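Local atomic coordinates of contact-dependent inhibitor I (Escherichia coli NC101, PDB entry 5I4Q), a protein that probably acts as an immunity protein, binding the toxin of its partner contact-dependent inhibitor A and so protecting the cell that makes both. Residues E30-L35 and L102-A107; S34-I39 and K96-G101; N46-F51 and Y89-W94. All coordinates share one frame; numbering follows the deposited sequence.

The chain begins with helix 4-40, whose C-terminal part carries the first segment of both interaction 1 and interaction 2. Helix 44-66 follows at once and supplies 46-51 to interaction 3, which closes the innermost loop when 89-94 of the last helix, 88-99, comes back to it. Further along that helix, 96-101 returns to 34-39 in interaction 2, and the tail 102-107 then reaches 30-35 in interaction 1. The closures nest one inside another and none cross. Together they bind the last helix and tail to the first two helices, with Ile39 touching both Phe98 of interaction 2 and Phe51 of interaction 3.

Interaction 1. Residues E30-L35 and L102-A107; sequences ECIESL and LAWPEA
Glu33 and Trp104 touch across this contact and share a third residue, Arg75 of helix 74-82: its NH1 forms a long, weak ion pair with Glu33 OE2, and it also makes a cation-pi interaction with the indole of Trp104. The setting is an all-helical protein in which the tail after the last helix returns to the side of helix 4-40 at Trp104 and then leads away. Trp104 suits this place because its wide ring spans the gap between an irregular tail and the helix, where the CA atoms of Glu33 and Trp104 are 6.6 Å apart. With CG held anti to the backbone N (chi1 -168°), the six-membered end of the indole leads toward the helix. Ile32, directed at the tail, meets it with its branch methyl, CG2 lying 3.6 Å from Trp104 CZ3. Beside it the aliphatic part of Glu33 serves as a second apolar surface, CG standing 3.8 Å from the same CZ3. Its carboxylate, carried further by an extended chain, lies nearly perpendicular to the ring (88°). Ile32 also touches Leu79 and Leu54, so the branched residue fills a junction of three helices. On the tail itself, Pro105 CD sits 3.5 Å above one face of the Trp104 indole, displaced toward its rim.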
# COMPACT_ATOMS: atom_id res chain seq x y z
N GLU B 30 -0.20 13.66 -16.16
CA GLU B 30 0.27 14.80 -16.92
C GLU B 30 0.62 14.41 -18.35
O GLU B 30 0.20 15.06 -19.29
CB GLU B 30 1.50 15.43 -16.22
CG GLU B 30 1.14 16.26 -14.96
CD GLU B 30 2.34 16.58 -14.03
OE1 GLU B 30 3.52 16.50 -14.45
OE2 GLU B 30 2.09 16.93 -12.83
N CYS B 31 1.39 13.33 -18.50
CA CYS B 31 1.82 12.83 -19.81
C CYS B 31 0.60 12.47 -20.73
O CYS B 31 0.55 12.78 -21.93
CB CYS B 31 2.73 11.63 -19.60
SG CYS B 31 3.98 11.41 -20.87
N ILE B 32 -0.42 11.88 -20.14
CA ILE B 32 -1.63 11.57 -20.84
C ILE B 32 -2.41 12.83 -21.24
O ILE B 32 -2.91 12.86 -22.34
CB ILE B 32 -2.52 10.67 -20.00
CG1 ILE B 32 -1.89 9.28 -19.89
CG2 ILE B 32 -3.91 10.64 -20.58
CD1 ILE B 32 -2.53 8.43 -18.79
N GLU B 33 -2.49 13.84 -20.36
CA GLU B 33 -3.18 15.11 -20.68
C GLU B 33 -2.57 15.75 -21.93
O GLU B 33 -3.28 16.29 -22.76
CB GLU B 33 -3.06 16.13 -19.54
CG GLU B 33 -3.91 15.86 -18.30
CD GLU B 33 -3.68 16.90 -17.19
OE1 GLU B 33 -2.55 17.44 -17.06
OE2 GLU B 33 -4.64 17.16 -16.43
N SER B 34 -1.26 15.67 -22.03
CA SER B 34 -0.47 16.21 -23.13
C SER B 34 -0.62 15.41 -24.43
O SER B 34 -0.71 16.01 -25.48
CB SER B 34 1.01 16.30 -22.70
OG SER B 34 1.92 16.39 -23.78
N LEU B 35 -0.67 14.08 -24.35
CA LEU B 35 -0.94 13.22 -25.53
C LEU B 35 -2.30 13.42 -26.09
O LEU B 35 -2.49 13.44 -27.31
CB LEU B 35 -0.82 11.75 -25.20
CG LEU B 35 0.59 11.21 -25.20
CD1 LEU B 35 0.57 9.81 -24.61
CD2 LEU B 35 1.16 11.19 -26.60
N LEU B 102 -12.13 17.63 -26.28
CA LEU B 102 -12.14 16.78 -25.09
C LEU B 102 -10.71 16.63 -24.54
O LEU B 102 -9.80 16.20 -25.27
CB LEU B 102 -12.80 15.42 -25.38
CG LEU B 102 -12.97 14.48 -24.16
CD1 LEU B 102 -13.99 15.07 -23.19
CD2 LEU B 102 -13.38 13.06 -24.53
N ALA B 103 -10.54 16.99 -23.25
CA ALA B 103 -9.23 17.04 -22.60
C ALA B 103 -8.86 15.76 -21.83
O ALA B 103 -7.70 15.54 -21.50
CB ALA B 103 -9.17 18.25 -21.65
N TRP B 104 -9.86 14.93 -21.54
CA TRP B 104 -9.66 13.71 -20.77
C TRP B 104 -10.77 12.73 -21.18
O TRP B 104 -11.88 13.14 -21.38
CB TRP B 104 -9.75 14.03 -19.28
CG TRP B 104 -9.30 12.92 -18.41
CD1 TRP B 104 -10.09 12.03 -17.75
CD2 TRP B 104 -7.95 12.56 -18.10
NE1 TRP B 104 -9.32 11.13 -17.06
CE2 TRP B 104 -8.00 11.43 -17.25
CE3 TRP B 104 -6.70 13.08 -18.45
CZ2 TRP B 104 -6.85 10.82 -16.73
CZ3 TRP B 104 -5.55 12.45 -17.96
CH2 TRP B 104 -5.64 11.35 -17.09
N PRO B 105 -10.49 11.45 -21.29
CA PRO B 105 -11.55 10.51 -21.67
C PRO B 105 -12.79 10.46 -20.76
O PRO B 105 -12.68 10.47 -19.54
CB PRO B 105 -10.85 9.16 -21.64
CG PRO B 105 -9.43 9.48 -21.85
CD PRO B 105 -9.18 10.80 -21.22
N GLU B 106 -13.95 10.39 -21.39
CA GLU B 106 -15.22 10.26 -20.70
C GLU B 106 -16.27 10.00 -21.77
O GLU B 106 -16.07 10.30 -22.94
CB GLU B 106 -15.56 11.50 -19.91
CG GLU B 106 -15.12 12.76 -20.60
CD GLU B 106 -15.88 13.99 -20.13
OE1 GLU B 106 -15.35 14.69 -19.23
OE2 GLU B 106 -16.98 14.24 -20.66
N ALA B 107 -17.39 9.43 -21.37
CA ALA B 107 -18.44 9.04 -22.34
C ALA B 107 -19.22 10.25 -22.83
O ALA B 107 -19.54 11.15 -22.03
CB ALA B 107 -19.39 8.04 -21.71

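Interaction 2. Residues S34-I39 and K96-G101; sequences SLVHQI and KKFSDG
Phe98 is the residue of the last helix that carries this contact, set against Val36 and Ile39 of helix 4-40. In the last turn of helix 88-99, Lys96 NZ forms a salt bridge with Asp100 OD2 at 3.1 Å, and the carboxylate oxygen receives it on its syn lone pair. Lys97 makes a weak hydrogen bond to Tyr93 OH. Phe98 follows, pointing at the first helix. Val36 CG1 lies over the centre of its ring, 3.6 Å from the centroid and 14° off the ring normal, a CH-pi contact. Having CG1 anti to the backbone N (chi1 172°) places that methyl over the face, while CG2 reaches the far end of the ring. Ile39 CG2 comes instead to the ring edge, 3.8 Å from Phe98 CD2, so two beta-branched residues suit a flat partner from different directions. Ser99 turns its OG back to His95 O, satisfying the hydroxyl within its own helix. Gly101 ends the helix in a Schellman motif; at its positive phi of 107° a CB would press on the carbonyl O of Asp100. Helix 44-66 lies alongside, with Leu50 and Phe51 resting on Ile39, while the tail beyond Gly101 passes over Val36.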
# COMPACT_ATOMS: atom_id res chain seq x y z
N SER B 34 -1.26 15.67 -22.03
CA SER B 34 -0.47 16.21 -23.13
C SER B 34 -0.62 15.41 -24.43
O SER B 34 -0.71 16.01 -25.48
CB SER B 34 1.01 16.30 -22.70
OG SER B 34 1.92 16.39 -23.78
N LEU B 35 -0.67 14.08 -24.35
CA LEU B 35 -0.94 13.22 -25.53
C LEU B 35 -2.30 13.42 -26.09
O LEU B 35 -2.49 13.44 -27.31
CB LEU B 35 -0.82 11.75 -25.20
CG LEU B 35 0.59 11.21 -25.20
CD1 LEU B 35 0.57 9.81 -24.61
CD2 LEU B 35 1.16 11.19 -26.60
N VAL B 36 -3.28 13.50 -25.20
CA VAL B 36 -4.65 13.81 -25.59
C VAL B 36 -4.66 15.16 -26.34
O VAL B 36 -5.25 15.24 -27.40
CB VAL B 36 -5.60 13.82 -24.39
CG1 VAL B 36 -6.98 14.34 -24.79
CG2 VAL B 36 -5.77 12.41 -23.78
N HIS B 37 -4.00 16.18 -25.80
CA HIS B 37 -3.91 17.49 -26.44
C HIS B 37 -3.28 17.40 -27.82
O HIS B 37 -3.87 17.91 -28.78
CB HIS B 37 -3.11 18.44 -25.56
CG HIS B 37 -3.09 19.86 -26.03
ND1 HIS B 37 -4.22 20.64 -26.10
CD2 HIS B 37 -2.05 20.66 -26.40
CE1 HIS B 37 -3.89 21.84 -26.53
NE2 HIS B 37 -2.58 21.88 -26.70
N GLN B 38 -2.14 16.71 -27.93
CA GLN B 38 -1.44 16.54 -29.22
C GLN B 38 -2.29 15.82 -30.24
O GLN B 38 -2.39 16.26 -31.39
CB GLN B 38 -0.12 15.79 -29.08
CG GLN B 38 0.97 16.49 -28.27
CD GLN B 38 2.14 15.57 -27.93
OE1 GLN B 38 2.45 15.33 -26.75
NE2 GLN B 38 2.79 15.04 -28.95
N ILE B 39 -2.88 14.69 -29.84
CA ILE B 39 -3.75 13.91 -30.71
C ILE B 39 -4.89 14.75 -31.28
O ILE B 39 -5.25 14.63 -32.44
CB ILE B 39 -4.30 12.67 -29.96
CG1 ILE B 39 -3.20 11.64 -29.76
CG2 ILE B 39 -5.43 11.98 -30.74
CD1 ILE B 39 -3.50 10.65 -28.63
N LYS B 96 -11.80 12.00 -32.92
CA LYS B 96 -12.85 12.96 -33.13
C LYS B 96 -13.14 13.73 -31.89
O LYS B 96 -13.19 14.94 -31.92
CB LYS B 96 -14.12 12.28 -33.66
CG LYS B 96 -15.35 13.18 -33.65
CD LYS B 96 -16.17 13.04 -34.94
CE LYS B 96 -17.47 13.84 -34.91
NZ LYS B 96 -17.23 15.31 -34.76
N LYS B 97 -13.34 13.03 -30.78
CA LYS B 97 -13.70 13.70 -29.53
C LYS B 97 -12.60 14.64 -29.06
O LYS B 97 -12.88 15.73 -28.62
CB LYS B 97 -14.06 12.70 -28.43
CG LYS B 97 -15.48 12.17 -28.53
CD LYS B 97 -15.89 11.50 -27.23
CE LYS B 97 -16.94 12.27 -26.45
NZ LYS B 97 -18.32 12.02 -26.96
N PHE B 98 -11.34 14.20 -29.15
CA PHE B 98 -10.20 15.00 -28.67
C PHE B 98 -9.99 16.24 -29.59
O PHE B 98 -9.70 17.31 -29.11
CB PHE B 98 -8.91 14.18 -28.67
CG PHE B 98 -8.87 13.01 -27.72
CD1 PHE B 98 -9.71 12.91 -26.62
CD2 PHE B 98 -7.94 12.00 -27.91
CE1 PHE B 98 -9.63 11.86 -25.74
CE2 PHE B 98 -7.89 10.93 -27.05
CZ PHE B 98 -8.74 10.85 -25.98
N SER B 99 -10.16 16.07 -30.91
CA SER B 99 -10.17 17.19 -31.87
C SER B 99 -11.25 18.24 -31.56
O SER B 99 -11.01 19.41 -31.73
CB SER B 99 -10.37 16.66 -33.29
OG SER B 99 -9.29 15.83 -33.68
N ASP B 100 -12.42 17.81 -31.12
CA ASP B 100 -13.50 18.75 -30.74
C ASP B 100 -13.29 19.41 -29.38
O ASP B 100 -14.17 20.12 -28.92
CB ASP B 100 -14.86 18.04 -30.73
CG ASP B 100 -15.37 17.70 -32.13
OD1 ASP B 100 -14.83 18.23 -33.13
OD2 ASP B 100 -16.33 16.89 -32.24
N GLY B 101 -12.17 19.13 -28.72
CA GLY B 101 -11.82 19.77 -27.46
C GLY B 101 -11.93 18.95 -26.18
O GLY B 101 -11.82 19.50 -25.09

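Interaction 3. Residues N46-F51 and Y89-W94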
# COMPACT_ATOMS: atom_id res chain seq x y z
N ASN B 46 -1.23 10.96 -38.49
CA ASN B 46 -0.09 11.42 -37.69
C ASN B 46 -0.31 11.17 -36.20
O ASN B 46 0.61 11.30 -35.43
CB ASN B 46 0.11 12.92 -37.87
CG ASN B 46 0.44 13.30 -39.28
OD1 ASN B 46 1.05 12.53 -40.01
ND2 ASN B 46 0.02 14.50 -39.68
N ALA B 47 -1.57 10.88 -35.82
CA ALA B 47 -1.96 10.56 -34.45
C ALA B 47 -1.68 9.13 -34.06
O ALA B 47 -1.68 8.84 -32.88
CB ALA B 47 -3.44 10.86 -34.25
N GLN B 48 -1.39 8.24 -35.01
CA GLN B 48 -1.25 6.84 -34.67
C GLN B 48 -0.12 6.54 -33.71
O GLN B 48 -0.30 5.73 -32.78
CB GLN B 48 -1.14 5.95 -35.90
CG GLN B 48 -2.35 5.98 -36.81
CD GLN B 48 -3.63 5.76 -36.07
OE1 GLN B 48 -3.87 4.67 -35.51
NE2 GLN B 48 -4.48 6.79 -36.05
N PRO B 49 1.06 7.14 -33.91
CA PRO B 49 2.11 6.84 -32.93
C PRO B 49 1.82 7.47 -31.57
O PRO B 49 2.32 7.00 -30.56
CB PRO B 49 3.39 7.43 -33.57
CG PRO B 49 2.89 8.40 -34.60
CD PRO B 49 1.62 7.80 -35.10
N LEU B 50 0.99 8.50 -31.56
CA LEU B 50 0.61 9.14 -30.34
C LEU B 50 -0.40 8.29 -29.60
O LEU B 50 -0.35 8.22 -28.40
CB LEU B 50 0.03 10.54 -30.59
CG LEU B 50 0.98 11.58 -31.22
CD1 LEU B 50 0.18 12.80 -31.64
CD2 LEU B 50 2.10 11.95 -30.24
N PHE B 51 -1.28 7.64 -30.33
CA PHE B 51 -2.24 6.72 -29.76
C PHE B 51 -1.50 5.51 -29.23
O PHE B 51 -1.83 5.02 -28.19
CB PHE B 51 -3.26 6.25 -30.80
CG PHE B 51 -4.48 7.10 -30.90
CD1 PHE B 51 -5.34 7.21 -29.84
CD2 PHE B 51 -4.81 7.71 -32.06
CE1 PHE B 51 -6.50 7.96 -29.92
CE2 PHE B 51 -5.97 8.46 -32.17
CZ PHE B 51 -6.83 8.57 -31.09
N TYR B 89 -11.40 1.49 -34.64
CA TYR B 89 -12.74 2.04 -34.43
C TYR B 89 -12.79 2.86 -33.17
O TYR B 89 -13.48 3.87 -33.13
CB TYR B 89 -13.82 0.93 -34.47
CG TYR B 89 -13.84 0.24 -35.81
CD1 TYR B 89 -14.50 0.82 -36.90
CD2 TYR B 89 -13.14 -0.95 -36.02
CE1 TYR B 89 -14.49 0.23 -38.14
CE2 TYR B 89 -13.11 -1.55 -37.25
CZ TYR B 89 -13.77 -0.95 -38.32
OH TYR B 89 -13.75 -1.58 -39.57
N SER B 90 -12.04 2.46 -32.14
CA SER B 90 -11.97 3.28 -30.92
C SER B 90 -11.09 4.49 -31.18
O SER B 90 -11.37 5.59 -30.71
CB SER B 90 -11.49 2.46 -29.72
OG SER B 90 -10.07 2.21 -29.77
N ARG B 91 -10.01 4.30 -31.94
CA ARG B 91 -9.16 5.46 -32.31
C ARG B 91 -9.89 6.52 -33.11
O ARG B 91 -9.69 7.74 -32.87
CB ARG B 91 -7.90 5.02 -33.07
CG ARG B 91 -6.92 4.27 -32.17
CD ARG B 91 -5.89 3.53 -32.99
NE ARG B 91 -4.93 2.89 -32.13
CZ ARG B 91 -3.61 2.98 -32.22
NH1 ARG B 91 -3.03 3.71 -33.17
NH2 ARG B 91 -2.86 2.33 -31.35
N LYS B 92 -10.72 6.09 -34.04
CA LYS B 92 -11.52 7.02 -34.84
C LYS B 92 -12.40 7.84 -33.89
O LYS B 92 -12.49 9.05 -33.99
CB LYS B 92 -12.36 6.21 -35.85
CG LYS B 92 -12.62 6.82 -37.21
CD LYS B 92 -11.36 7.18 -38.01
CE LYS B 92 -11.63 8.10 -39.22
NZ LYS B 92 -10.38 8.44 -39.96
N TYR B 93 -13.05 7.17 -32.94
CA TYR B 93 -13.93 7.82 -31.98
C TYR B 93 -13.17 8.81 -31.08
O TYR B 93 -13.59 9.94 -30.89
CB TYR B 93 -14.62 6.76 -31.10
CG TYR B 93 -15.44 7.30 -29.97
CD1 TYR B 93 -16.70 7.88 -30.20
CD2 TYR B 93 -15.01 7.21 -28.66
CE1 TYR B 93 -17.47 8.38 -29.15
CE2 TYR B 93 -15.79 7.68 -27.60
CZ TYR B 93 -17.01 8.26 -27.84
OH TYR B 93 -17.77 8.74 -26.78
N TRP B 94 -12.06 8.39 -30.52
CA TRP B 94 -11.32 9.25 -29.58
C TRP B 94 -10.69 10.40 -30.32
O TRP B 94 -10.68 11.52 -29.81
CB TRP B 94 -10.30 8.45 -28.77
CG TRP B 94 -10.97 7.52 -27.75
CD1 TRP B 94 -10.86 6.16 -27.69
CD2 TRP B 94 -11.83 7.90 -26.67
NE1 TRP B 94 -11.61 5.67 -26.65
CE2 TRP B 94 -12.22 6.73 -26.01
CE3 TRP B 94 -12.32 9.12 -26.21
CZ2 TRP B 94 -13.11 6.73 -24.92
CZ3 TRP B 94 -13.19 9.13 -25.12
CH2 TRP B 94 -13.55 7.94 -24.48
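Segments 46-51 of helix 44-66 and 89-94 of helix 88-99 cross at 106°, not far from perpendicular, with local axes 11.5 Å apart and the CA atoms of Phe51 and Arg91 the nearest pair, at 7.5 Å. Helix 44-66 is kinked at Pro49 and Leu50; the proline has no N-H to give to the preceding turn. Arg91 carries most of the contact. Its chain, extended from CG to NE, runs past Phe51 in the opposite sense, and CG sits over the centre of the phenyl ring, 4.0 Å from the centroid and 11° off the normal, a CH-pi contact. Further out, Phe51 CB lies above one face of the guanidinium, toward its rim, and the guanidinium is inclined 34° to the ring. The tip then reaches Gln48, where NH1 donates to OE1 at 2.7 Å. That oxygen lies close to the guanidinium plane, but the donor stands above the amide plane instead of on a lone pair. Gln48 can offer OE1 here because its chain bends at its second torsion back toward Arg91. A second, weak bond runs from NH1 to Gln48 O.

This is a helix-helix packing in an all-alpha fold, in which an arginine lays CG on an aromatic ring and carries its guanidinium on to polar partners. Salt bridges from NH2 to Asp52 and from NE to Asp86 are likely to fix the rotation of the guanidinium, while Gln48 NE2 is held by Phe44 O. At the edge of the Phe51 ring, Trp94 CB lies 4.0 Å from CE1, and its indole continues away to Leu83, Leu102 and Pro105. Tyr93, which points away from helix 46-51, makes a cation-pi interaction with Arg59 of the contact-dependent inhibitor A chain, and Tyr89 packs on Pro62 of that chain.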